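PDB 4QO5: hypothetical multiheme protein from Ignicoccus hospitalis KIN4/I, which is of unknown function but, as a membrane-associated octaheme cytochrome c, probably passes electrons between its covalently bound hemes. Local coordinates for residues W128-L133 against S166-H171; P199-G204 against A214-H219; E417-L422 against Y482-N487. One frame throughout, in Å; residues are numbered along the deposited sequence.

All three contacts sit against heme c groups, each contributing an axial ligand to a different iron: His171 in contact 1, His219 in contact 2 and Met486 in contact 3. Contacts 1 and 2 are immediate neighbours, with centres about 11 Å apart, joined by two probable hydrogen bonds, both accepted by backbone carbonyls of the CxxCH helix 167-171: His171 O from Gly204 N at 2.9 Å and Leu168 O from the side-chain ND2 of Asn200 at 2.9 Å. Contact 3 lies farther out, its centre about 28 Å from that of contact 1 and about 29 Å from that of contact 2. Its Tyr482 reaches back to hydrogen-bond a propionate of the heme that His171 ligates.

Contact 1 of 3, residues W128-L133 against S166-H171; sequences WAYYNL and SCLACH. With HEC (heme c), chain E.
Leu133 lays its CD2 methyl over one face of the His171 imidazole, 3.7 Å from the ring centroid and only 11° off the normal, a clear CH-pi contact. With CG anti to the backbone N (chi1 -176°), the leucine fork opens toward both ring and heme: CD2 also meets Cys167 CB at 3.8 Å, while CD1 comes within 3.4 Å of the heme carbon CHB. The short helices 129-133 and 167-171 run at 137° to each other. Beside the leucine, Ala129 CB rests 3.5 Å from His171 O, and Tyr130 CD1 packs on Leu168 CD2 at 4.2 Å, its hydroxyl being held by Glu159.

Residues 167-171 form a CxxCH heme-attachment motif, in which Cys167 and Cys170 carry the thioether links, clearly stretched in the model, and His171 NE2 binds the iron at 2.2 Å. An alanine in place of Leu133 would take away the methyl over the imidazole and is likely to give the axial histidine more freedom to rock about its iron bond. On the far side of the porphyrin lies water 1. Apolar packing thus probably steadies the proximal ligand; with a water, at a long 2.5 Å from the iron, in place of a second protein ligand, the sixth position is consistent with a site where ligands could exchange.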
# COMPACT_ATOMS: atom_id res chain seq x y z
N TRP A 128 -25.35 -13.72 -0.81
CA TRP A 128 -25.33 -14.93 -0.00
C TRP A 128 -24.05 -15.12 0.79
O TRP A 128 -23.82 -16.19 1.36
CB TRP A 128 -25.59 -16.15 -0.91
CG TRP A 128 -27.00 -16.17 -1.41
CD1 TRP A 128 -27.46 -15.72 -2.62
CD2 TRP A 128 -28.16 -16.64 -0.69
NE1 TRP A 128 -28.83 -15.89 -2.70
CE2 TRP A 128 -29.28 -16.45 -1.53
CE3 TRP A 128 -28.35 -17.20 0.57
CZ2 TRP A 128 -30.57 -16.80 -1.14
CZ3 TRP A 128 -29.63 -17.55 0.96
CH2 TRP A 128 -30.72 -17.36 0.10
N ALA A 129 -23.23 -14.06 0.85
CA ALA A 129 -21.87 -14.15 1.38
C ALA A 129 -21.79 -14.59 2.84
O ALA A 129 -20.85 -15.28 3.22
CB ALA A 129 -21.09 -12.82 1.18
N TYR A 130 -22.75 -14.19 3.67
CA TYR A 130 -22.73 -14.66 5.05
C TYR A 130 -22.94 -16.17 5.11
O TYR A 130 -22.21 -16.87 5.80
CB TYR A 130 -23.77 -13.93 5.93
CG TYR A 130 -23.88 -14.53 7.32
CD1 TYR A 130 -23.06 -14.08 8.36
CD2 TYR A 130 -24.80 -15.55 7.60
CE1 TYR A 130 -23.15 -14.63 9.62
CE2 TYR A 130 -24.89 -16.11 8.86
CZ TYR A 130 -24.07 -15.64 9.87
OH TYR A 130 -24.17 -16.20 11.12
N TYR A 131 -23.95 -16.68 4.40
CA TYR A 131 -24.21 -18.11 4.39
C TYR A 131 -23.12 -18.91 3.69
O TYR A 131 -22.75 -20.00 4.14
CB TYR A 131 -25.60 -18.40 3.81
CG TYR A 131 -26.67 -17.76 4.66
CD1 TYR A 131 -27.04 -18.32 5.87
CD2 TYR A 131 -27.26 -16.56 4.27
CE1 TYR A 131 -28.01 -17.73 6.67
CE2 TYR A 131 -28.22 -15.96 5.07
CZ TYR A 131 -28.59 -16.54 6.26
OH TYR A 131 -29.54 -15.93 7.04
N ASN A 132 -22.59 -18.36 2.60
CA ASN A 132 -21.47 -19.02 1.91
C ASN A 132 -20.29 -19.28 2.83
O ASN A 132 -19.67 -20.34 2.77
CB ASN A 132 -21.03 -18.22 0.68
CG ASN A 132 -22.04 -18.27 -0.45
OD1 ASN A 132 -22.89 -19.16 -0.48
ND2 ASN A 132 -21.95 -17.32 -1.38
N LEU A 133 -20.02 -18.32 3.71
CA LEU A 133 -18.93 -18.43 4.66
C LEU A 133 -19.34 -19.20 5.91
O LEU A 133 -18.70 -20.19 6.28
CB LEU A 133 -18.45 -17.02 5.08
CG LEU A 133 -17.24 -17.03 6.01
CD1 LEU A 133 -16.11 -17.75 5.30
CD2 LEU A 133 -16.84 -15.61 6.38
N SER A 166 -13.57 -8.85 11.88
CA SER A 166 -12.73 -9.42 10.81
C SER A 166 -13.54 -9.93 9.62
O SER A 166 -14.02 -9.13 8.82
CB SER A 166 -11.77 -10.49 11.36
OG SER A 166 -12.42 -11.53 12.04
N CYS A 167 -13.73 -11.24 9.51
CA CYS A 167 -14.40 -11.82 8.32
C CYS A 167 -15.73 -11.15 8.04
O CYS A 167 -16.04 -10.86 6.89
CB CYS A 167 -14.67 -13.30 8.45
SG CYS A 167 -13.52 -14.29 9.37
N LEU A 168 -16.54 -10.93 9.08
CA LEU A 168 -17.91 -10.46 8.83
C LEU A 168 -17.99 -9.00 8.42
O LEU A 168 -19.01 -8.55 7.91
CB LEU A 168 -18.81 -10.77 10.03
CG LEU A 168 -18.73 -12.25 10.42
CD1 LEU A 168 -19.69 -12.54 11.56
CD2 LEU A 168 -19.03 -13.16 9.22
N ALA A 169 -16.91 -8.24 8.63
CA ALA A 169 -16.88 -6.86 8.15
C ALA A 169 -17.01 -6.79 6.62
O ALA A 169 -17.59 -5.86 6.06
CB ALA A 169 -15.59 -6.16 8.59
N CYS A 170 -16.44 -7.77 5.92
CA CYS A 170 -16.56 -7.78 4.47
C CYS A 170 -17.69 -8.65 3.98
O CYS A 170 -18.37 -8.28 3.03
CB CYS A 170 -15.29 -8.28 3.83
SG CYS A 170 -13.98 -7.13 4.32
N HIS A 171 -17.85 -9.81 4.61
CA HIS A 171 -18.86 -10.78 4.19
C HIS A 171 -20.28 -10.42 4.64
O HIS A 171 -21.26 -10.80 3.99
CB HIS A 171 -18.51 -12.19 4.72
CG HIS A 171 -17.39 -12.85 3.97
ND1 HIS A 171 -17.60 -13.84 3.04
CD2 HIS A 171 -16.05 -12.66 4.03
CE1 HIS A 171 -16.44 -14.23 2.55
NE2 HIS A 171 -15.48 -13.53 3.14
FE HEC E . -13.30 -13.77 2.72
CHA HEC E . -14.35 -15.06 -0.34
CHB HEC E . -13.13 -16.98 3.92
CHC HEC E . -12.07 -12.61 5.72
CHD HEC E . -12.94 -10.69 1.35
NA HEC E . -13.63 -15.64 1.91
C1A HEC E . -14.16 -15.95 0.68
C2A HEC E . -14.48 -17.37 0.67
C3A HEC E . -14.13 -17.87 1.85
C4A HEC E . -13.58 -16.80 2.64
CMA HEC E . -14.23 -19.32 2.36
CAA HEC E . -15.14 -18.15 -0.50
CBA HEC E . -16.61 -18.28 -0.09
CGA HEC E . -17.46 -18.93 -1.16
O1A HEC E . -17.96 -20.06 -0.94
O2A HEC E . -17.65 -18.31 -2.23
NB HEC E . -12.76 -14.62 4.44
C1B HEC E . -12.72 -15.96 4.74
C2B HEC E . -12.28 -16.14 6.10
C3B HEC E . -11.92 -14.94 6.55
C4B HEC E . -12.27 -13.96 5.56
CMB HEC E . -12.05 -17.53 6.74
CAB HEC E . -11.27 -14.47 7.88
CBB HEC E . -10.48 -15.47 8.75
NC HEC E . -12.58 -12.05 3.42
C1C HEC E . -12.22 -11.70 4.70
C2C HEC E . -12.20 -10.25 4.81
C3C HEC E . -12.29 -9.83 3.54
C4C HEC E . -12.64 -10.90 2.68
CMC HEC E . -11.65 -9.53 6.07
CAC HEC E . -12.22 -8.49 2.83
CBC HEC E . -10.91 -7.74 3.23
ND HEC E . -13.61 -12.99 0.82
C1D HEC E . -13.36 -11.67 0.48
C2D HEC E . -13.58 -11.50 -0.93
C3D HEC E . -14.00 -12.86 -1.46
C4D HEC E . -14.00 -13.73 -0.31
CMD HEC E . -13.42 -10.20 -1.73
CAD HEC E . -14.33 -13.24 -2.93
CBD HEC E . -13.00 -13.35 -3.66
CGD HEC E . -13.17 -13.94 -5.03
O1D HEC E . -12.24 -13.77 -5.86
O2D HEC E . -14.22 -14.55 -5.31
O HOH W 1 -10.91 -14.00 1.96

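Contact 2 of 3, residues P199-G204 against A214-H219; sequences PNHGVG and ACTACH. With HEC (heme c), chain F.
Gly202, whose carbonyl O meets the Ala214 methyl across the contact at 3.5 Å, gives its backbone N to Asn200 OD1 at 3.0 Å. The bond is fairly straight, 160° at the hydrogen, but the donor stands 58° out of the carbonyl plane instead of on a lone pair. It closes an Asx turn, and OD1 takes a further weak bond from Thr173 N.

The bend presents two successive carbonyls to small methyls: Ala214 CB lies against both His201 O and Gly202 O, and Ala217 CB sits 3.9 Å from His201 O and touches Val203 CG1 at 4.3 Å. Both alanines belong to the type I turn 214-217, closed by a weak bond from Ala217 N to Ala214 O. The turn runs into the CxxCH motif 215-219, sharing Cys215 to Ala217 with it: Cys215 and Cys218 make the thioether bonds, long in the model, and His219 NE2 ligates the iron at 2.1 Å, with His306 as the second axial histidine. Ala217 O hangs 3.8 Å above one face of the His219 ring, toward its rim.

At the polar end, His201 CD2 comes within 3.4 Å of Thr216 OG1. The threonine hydroxyl, placed between backbone N and carbonyl carbon (chi1 49°), hydrogen-bonds a propionate of one heme; His201 ND1 binds a propionate of another, and its NE2 pairs with Tyr198 OH. Ala214 N is buried without a hydrogen-bonding partner in the model. The second subunit closes in here too, its Lys254 bonding to Thr216 O and its Tyr415 packing on His201.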
# COMPACT_ATOMS: atom_id res chain seq x y z
N PRO A 199 -23.77 -1.26 13.43
CA PRO A 199 -23.24 -1.12 12.07
C PRO A 199 -22.50 -2.32 11.50
O PRO A 199 -21.70 -2.99 12.16
CB PRO A 199 -22.26 0.08 12.17
CG PRO A 199 -21.95 0.21 13.62
CD PRO A 199 -23.25 -0.18 14.30
N ASN A 200 -22.82 -2.60 10.24
CA ASN A 200 -22.08 -3.52 9.41
C ASN A 200 -22.54 -3.26 8.00
O ASN A 200 -23.73 -3.01 7.80
CB ASN A 200 -22.40 -4.98 9.75
CG ASN A 200 -21.78 -5.95 8.76
OD1 ASN A 200 -22.40 -6.33 7.76
ND2 ASN A 200 -20.54 -6.33 9.01
N HIS A 201 -21.62 -3.29 7.03
CA HIS A 201 -22.02 -3.10 5.64
C HIS A 201 -21.35 -4.09 4.69
O HIS A 201 -21.00 -3.75 3.58
CB HIS A 201 -21.81 -1.64 5.22
CG HIS A 201 -22.44 -0.67 6.17
ND1 HIS A 201 -21.80 -0.25 7.32
CD2 HIS A 201 -23.67 -0.11 6.20
CE1 HIS A 201 -22.61 0.55 8.00
NE2 HIS A 201 -23.75 0.65 7.34
N GLY A 202 -21.17 -5.33 5.16
CA GLY A 202 -20.65 -6.38 4.31
C GLY A 202 -21.68 -6.77 3.26
O GLY A 202 -22.88 -6.58 3.46
N VAL A 203 -21.22 -7.33 2.15
CA VAL A 203 -22.11 -7.54 1.00
C VAL A 203 -23.26 -8.50 1.25
O VAL A 203 -24.29 -8.37 0.61
CB VAL A 203 -21.33 -7.97 -0.25
CG1 VAL A 203 -20.43 -6.83 -0.70
CG2 VAL A 203 -20.52 -9.23 0.06
N GLY A 204 -23.08 -9.48 2.14
CA GLY A 204 -24.12 -10.44 2.44
C GLY A 204 -24.82 -10.20 3.77
O GLY A 204 -25.31 -11.14 4.40
N ALA A 214 -26.01 -5.35 1.67
CA ALA A 214 -25.96 -3.94 2.02
C ALA A 214 -25.82 -3.15 0.73
O ALA A 214 -24.80 -3.26 0.04
CB ALA A 214 -24.79 -3.65 2.98
N CYS A 215 -26.81 -2.34 0.39
CA CYS A 215 -26.71 -1.56 -0.84
C CYS A 215 -25.83 -0.33 -0.72
O CYS A 215 -25.80 0.49 -1.63
CB CYS A 215 -28.08 -1.13 -1.33
SG CYS A 215 -29.15 -2.51 -1.72
N THR A 216 -25.15 -0.17 0.40
CA THR A 216 -24.24 0.96 0.58
C THR A 216 -22.79 0.53 0.46
O THR A 216 -21.88 1.36 0.56
CB THR A 216 -24.46 1.62 1.94
OG1 THR A 216 -24.46 0.60 2.93
CG2 THR A 216 -25.83 2.33 1.94
N ALA A 217 -22.55 -0.75 0.27
CA ALA A 217 -21.24 -1.12 -0.21
C ALA A 217 -21.16 -0.55 -1.63
O ALA A 217 -22.19 -0.45 -2.31
CB ALA A 217 -21.06 -2.63 -0.20
N CYS A 218 -19.96 -0.14 -2.04
CA CYS A 218 -19.67 0.37 -3.39
C CYS A 218 -20.10 1.82 -3.61
O CYS A 218 -19.29 2.67 -3.96
CB CYS A 218 -20.24 -0.57 -4.47
SG CYS A 218 -19.66 -2.22 -4.03
N HIS A 219 -21.39 2.09 -3.40
CA HIS A 219 -21.85 3.47 -3.39
C HIS A 219 -22.46 3.75 -2.01
O HIS A 219 -23.63 3.45 -1.76
CB HIS A 219 -22.82 3.77 -4.54
CG HIS A 219 -23.72 2.64 -4.89
ND1 HIS A 219 -24.57 2.05 -3.97
CD2 HIS A 219 -23.88 1.94 -6.04
CE1 HIS A 219 -25.23 1.06 -4.55
NE2 HIS A 219 -24.81 0.97 -5.80
FE HEC F . -25.30 -0.51 -7.24
CHA HEC F . -25.01 1.71 -9.88
CHB HEC F . -28.57 0.32 -6.82
CHC HEC F . -25.58 -2.80 -4.64
CHD HEC F . -22.05 -1.41 -7.64
NA HEC F . -26.48 0.78 -8.15
C1A HEC F . -26.23 1.56 -9.26
C2A HEC F . -27.44 2.25 -9.63
C3A HEC F . -28.40 1.84 -8.80
C4A HEC F . -27.84 0.90 -7.85
CMA HEC F . -29.87 2.30 -8.83
CAA HEC F . -27.59 3.25 -10.80
CBA HEC F . -27.53 2.50 -12.14
CGA HEC F . -28.77 1.65 -12.28
O1A HEC F . -29.86 2.23 -12.54
O2A HEC F . -28.68 0.41 -12.15
NB HEC F . -26.76 -1.05 -5.99
C1B HEC F . -28.08 -0.69 -6.02
C2B HEC F . -28.81 -1.52 -5.08
C3B HEC F . -27.91 -2.40 -4.58
C4B HEC F . -26.64 -2.09 -5.09
CMB HEC F . -30.35 -1.47 -4.91
CAB HEC F . -27.85 -3.64 -3.67
CBB HEC F . -29.04 -4.61 -3.98
NC HEC F . -24.17 -1.84 -6.33
C1C HEC F . -24.35 -2.66 -5.24
C2C HEC F . -23.08 -3.09 -4.71
C3C HEC F . -22.25 -2.89 -5.74
C4C HEC F . -22.82 -1.96 -6.64
CMC HEC F . -23.03 -4.28 -3.72
CAC HEC F . -20.80 -3.27 -6.06
CBC HEC F . -20.41 -4.74 -5.74
ND HEC F . -23.77 0.06 -8.52
C1D HEC F . -22.50 -0.47 -8.52
C2D HEC F . -21.74 0.08 -9.61
C3D HEC F . -22.67 1.07 -10.28
C4D HEC F . -23.92 0.97 -9.56
CMD HEC F . -20.28 -0.23 -9.97
CAD HEC F . -22.40 1.92 -11.54
CBD HEC F . -22.92 1.02 -12.67
CGD HEC F . -22.49 1.44 -14.04
O1D HEC F . -23.28 1.21 -15.00
O2D HEC F . -21.38 1.99 -14.19

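Contact 3 of 3, residues E417-L422 against Y482-N487; sequences EYRMRL and YGTAMN. With HEC (heme c), chain H.
Arg419 and the last turn of helix 464-485 make the tight part of this contact. Arg419 NH2 donates to Thr484 O at 2.8 Å with 150° at the hydrogen, in the carbonyl plane and on a lone pair. The arginine gets there by folding: its chain bends at both chi2 (-60°) and chi3 (-61°), curling the guanidinium over toward the helix end. The flat group is enclosed between Leu422 CD2, 3.5 Å above one face near the rim, and Asn487 OD1 over the opposite face. The amide and the guanidinium do not bond directly. Water 2 mediates instead, accepting from Arg419 NE at 2.9 Å and lying 2.6 Å from Asn487 OD1 and 3.1 Å from Thr484 O, to both of which it can donate, though it has more acceptors in reach than protons.

Away from this knot the fit is looser, though still buried. Leu422 CG meets Thr484 CG2 at 3.9 Å, the two side chains crossing at about a right angle, and Met420 CE only brushes Ala485 O at 4.1 Å. Thr484 OG1 turns to Ile480 O and to Thr165 of the third subunit, whose Pro199 also packs on Arg419.

Directly after the helix comes Met486, one of two axial ligands of a heme c, with SD 2.4 Å from the iron and His288 on the other side. Met420 and Ala485 add side chains against the same porphyrin. A cation bonded to a carbonyl at the C-terminal end of helix 464-485 would probably be favoured by the helix dipole, and this pairing is likely to help hold the helix end from which the methionine ligand departs.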
# COMPACT_ATOMS: atom_id res chain seq x y z
N GLU A 417 -7.11 -11.83 -25.96
CA GLU A 417 -7.13 -13.29 -25.87
C GLU A 417 -5.80 -13.86 -25.40
O GLU A 417 -5.77 -14.87 -24.68
CB GLU A 417 -7.52 -13.91 -27.22
CG GLU A 417 -8.92 -13.60 -27.70
CD GLU A 417 -9.98 -14.39 -26.96
OE1 GLU A 417 -9.64 -15.14 -26.02
OE2 GLU A 417 -11.17 -14.25 -27.34
N TYR A 418 -4.70 -13.25 -25.82
CA TYR A 418 -3.36 -13.67 -25.40
C TYR A 418 -3.24 -13.65 -23.87
O TYR A 418 -2.72 -14.59 -23.25
CB TYR A 418 -2.30 -12.75 -26.01
CG TYR A 418 -0.89 -13.12 -25.65
CD1 TYR A 418 -0.09 -13.83 -26.55
CD2 TYR A 418 -0.33 -12.74 -24.43
CE1 TYR A 418 1.20 -14.17 -26.23
CE2 TYR A 418 0.97 -13.08 -24.11
CZ TYR A 418 1.73 -13.79 -25.01
OH TYR A 418 3.03 -14.14 -24.69
N ARG A 419 -3.72 -12.57 -23.28
CA ARG A 419 -3.71 -12.45 -21.81
C ARG A 419 -4.61 -13.51 -21.14
O ARG A 419 -4.24 -14.09 -20.11
CB ARG A 419 -4.12 -11.05 -21.35
CG ARG A 419 -3.09 -9.96 -21.61
CD ARG A 419 -1.77 -10.25 -20.90
NE ARG A 419 -1.92 -10.33 -19.44
CZ ARG A 419 -0.89 -10.37 -18.59
NH1 ARG A 419 0.36 -10.34 -19.04
NH2 ARG A 419 -1.13 -10.44 -17.28
N MET A 420 -5.77 -13.78 -21.74
CA MET A 420 -6.67 -14.77 -21.15
C MET A 420 -6.08 -16.18 -21.29
O MET A 420 -6.29 -17.02 -20.42
CB MET A 420 -8.09 -14.68 -21.73
CG MET A 420 -8.79 -13.32 -21.50
SD MET A 420 -8.88 -12.75 -19.76
CE MET A 420 -7.41 -11.73 -19.55
N ARG A 421 -5.33 -16.43 -22.36
CA ARG A 421 -4.62 -17.70 -22.50
C ARG A 421 -3.51 -17.85 -21.45
O ARG A 421 -3.31 -18.93 -20.89
CB ARG A 421 -4.04 -17.85 -23.91
CG ARG A 421 -5.08 -18.14 -24.98
CD ARG A 421 -4.44 -18.69 -26.26
NE ARG A 421 -3.42 -17.79 -26.82
CZ ARG A 421 -3.68 -16.80 -27.66
NH1 ARG A 421 -4.93 -16.57 -28.06
NH2 ARG A 421 -2.70 -16.05 -28.13
N LEU A 422 -2.76 -16.77 -21.23
CA LEU A 422 -1.74 -16.74 -20.19
C LEU A 422 -2.40 -17.04 -18.84
O LEU A 422 -1.87 -17.81 -18.03
CB LEU A 422 -1.05 -15.38 -20.15
CG LEU A 422 0.09 -15.29 -19.14
CD1 LEU A 422 1.17 -16.31 -19.50
CD2 LEU A 422 0.65 -13.87 -19.11
N TYR A 482 -4.84 -13.61 -9.75
CA TYR A 482 -5.35 -12.24 -9.81
C TYR A 482 -4.44 -11.33 -10.64
O TYR A 482 -4.91 -10.51 -11.44
CB TYR A 482 -5.43 -11.64 -8.40
CG TYR A 482 -6.72 -11.88 -7.64
CD1 TYR A 482 -7.34 -13.12 -7.62
CD2 TYR A 482 -7.31 -10.85 -6.93
CE1 TYR A 482 -8.52 -13.32 -6.89
CE2 TYR A 482 -8.48 -11.04 -6.21
CZ TYR A 482 -9.08 -12.27 -6.20
OH TYR A 482 -10.25 -12.43 -5.46
N GLY A 483 -3.14 -11.44 -10.38
CA GLY A 483 -2.14 -10.59 -11.02
C GLY A 483 -2.07 -10.85 -12.51
O GLY A 483 -1.87 -9.94 -13.31
N THR A 484 -2.27 -12.11 -12.88
CA THR A 484 -2.25 -12.48 -14.31
C THR A 484 -3.52 -11.96 -14.97
O THR A 484 -3.47 -11.34 -16.02
CB THR A 484 -2.14 -13.99 -14.47
OG1 THR A 484 -0.97 -14.45 -13.77
CG2 THR A 484 -2.03 -14.39 -15.96
N ALA A 485 -4.67 -12.17 -14.32
CA ALA A 485 -5.94 -11.71 -14.86
C ALA A 485 -6.01 -10.20 -15.05
O ALA A 485 -6.60 -9.73 -16.02
CB ALA A 485 -7.10 -12.17 -13.97
N MET A 486 -5.41 -9.45 -14.13
CA MET A 486 -5.62 -8.00 -14.12
C MET A 486 -4.32 -7.18 -14.22
O MET A 486 -4.28 -6.02 -13.80
CB MET A 486 -6.42 -7.59 -12.88
CG MET A 486 -7.89 -8.02 -13.01
SD MET A 486 -8.76 -7.83 -11.45
CE MET A 486 -8.19 -9.32 -10.59
N ASN A 487 -3.29 -7.82 -14.77
CA ASN A 487 -2.07 -7.14 -15.21
C ASN A 487 -1.24 -6.59 -14.06
O ASN A 487 -0.79 -5.44 -14.11
CB ASN A 487 -2.42 -6.01 -16.18
CG ASN A 487 -3.33 -6.48 -17.28
OD1 ASN A 487 -3.06 -7.48 -17.94
ND2 ASN A 487 -4.44 -5.79 -17.45
FE HEC H . -11.09 -7.83 -11.96
CHA HEC H . -11.09 -11.27 -11.86
CHB HEC H . -12.31 -7.68 -8.77
CHC HEC H . -10.36 -4.53 -11.87
CHD HEC H . -10.80 -7.86 -15.30
NA HEC H . -11.61 -9.21 -10.60
C1A HEC H . -11.45 -10.58 -10.71
C2A HEC H . -11.72 -11.17 -9.43
C3A HEC H . -12.04 -10.19 -8.56
C4A HEC H . -11.99 -8.93 -9.28
CMA HEC H . -12.41 -10.32 -7.07
CAA HEC H . -11.62 -12.69 -9.14
CBA HEC H . -13.04 -13.27 -9.01
CGA HEC H . -12.84 -14.77 -8.98
O1A HEC H . -12.54 -15.32 -7.89
O2A HEC H . -12.93 -15.40 -10.07
NB HEC H . -11.37 -6.40 -10.61
C1B HEC H . -11.76 -6.57 -9.30
C2B HEC H . -11.38 -5.42 -8.55
C3B HEC H . -10.79 -4.60 -9.44
C4B HEC H . -10.81 -5.18 -10.74
CMB HEC H . -11.66 -5.30 -7.03
CAB HEC H . -10.09 -3.26 -9.38
CBB HEC H . -9.30 -3.05 -8.08
NC HEC H . -10.79 -6.44 -13.28
C1C HEC H . -10.38 -5.13 -13.09
C2C HEC H . -10.26 -4.48 -14.38
C3C HEC H . -10.09 -5.51 -15.24
C4C HEC H . -10.59 -6.69 -14.62
CMC HEC H . -9.53 -3.12 -14.45
CAC HEC H . -9.81 -5.60 -16.75
CBC HEC H . -8.95 -4.50 -17.39
ND HEC H . -10.97 -9.33 -13.36
C1D HEC H . -10.81 -9.09 -14.71
C2D HEC H . -10.69 -10.34 -15.41
C3D HEC H . -10.75 -11.40 -14.33
C4D HEC H . -10.95 -10.69 -13.08
CMD HEC H . -10.48 -10.53 -16.93
CAD HEC H . -10.72 -12.92 -14.51
CBD HEC H . -12.19 -13.28 -14.80
CGD HEC H . -12.47 -14.69 -14.35
O1D HEC H . -11.75 -15.18 -13.45
O2D HEC H . -13.41 -15.34 -14.89
O HOH W 2 -4.47 -9.61 -18.37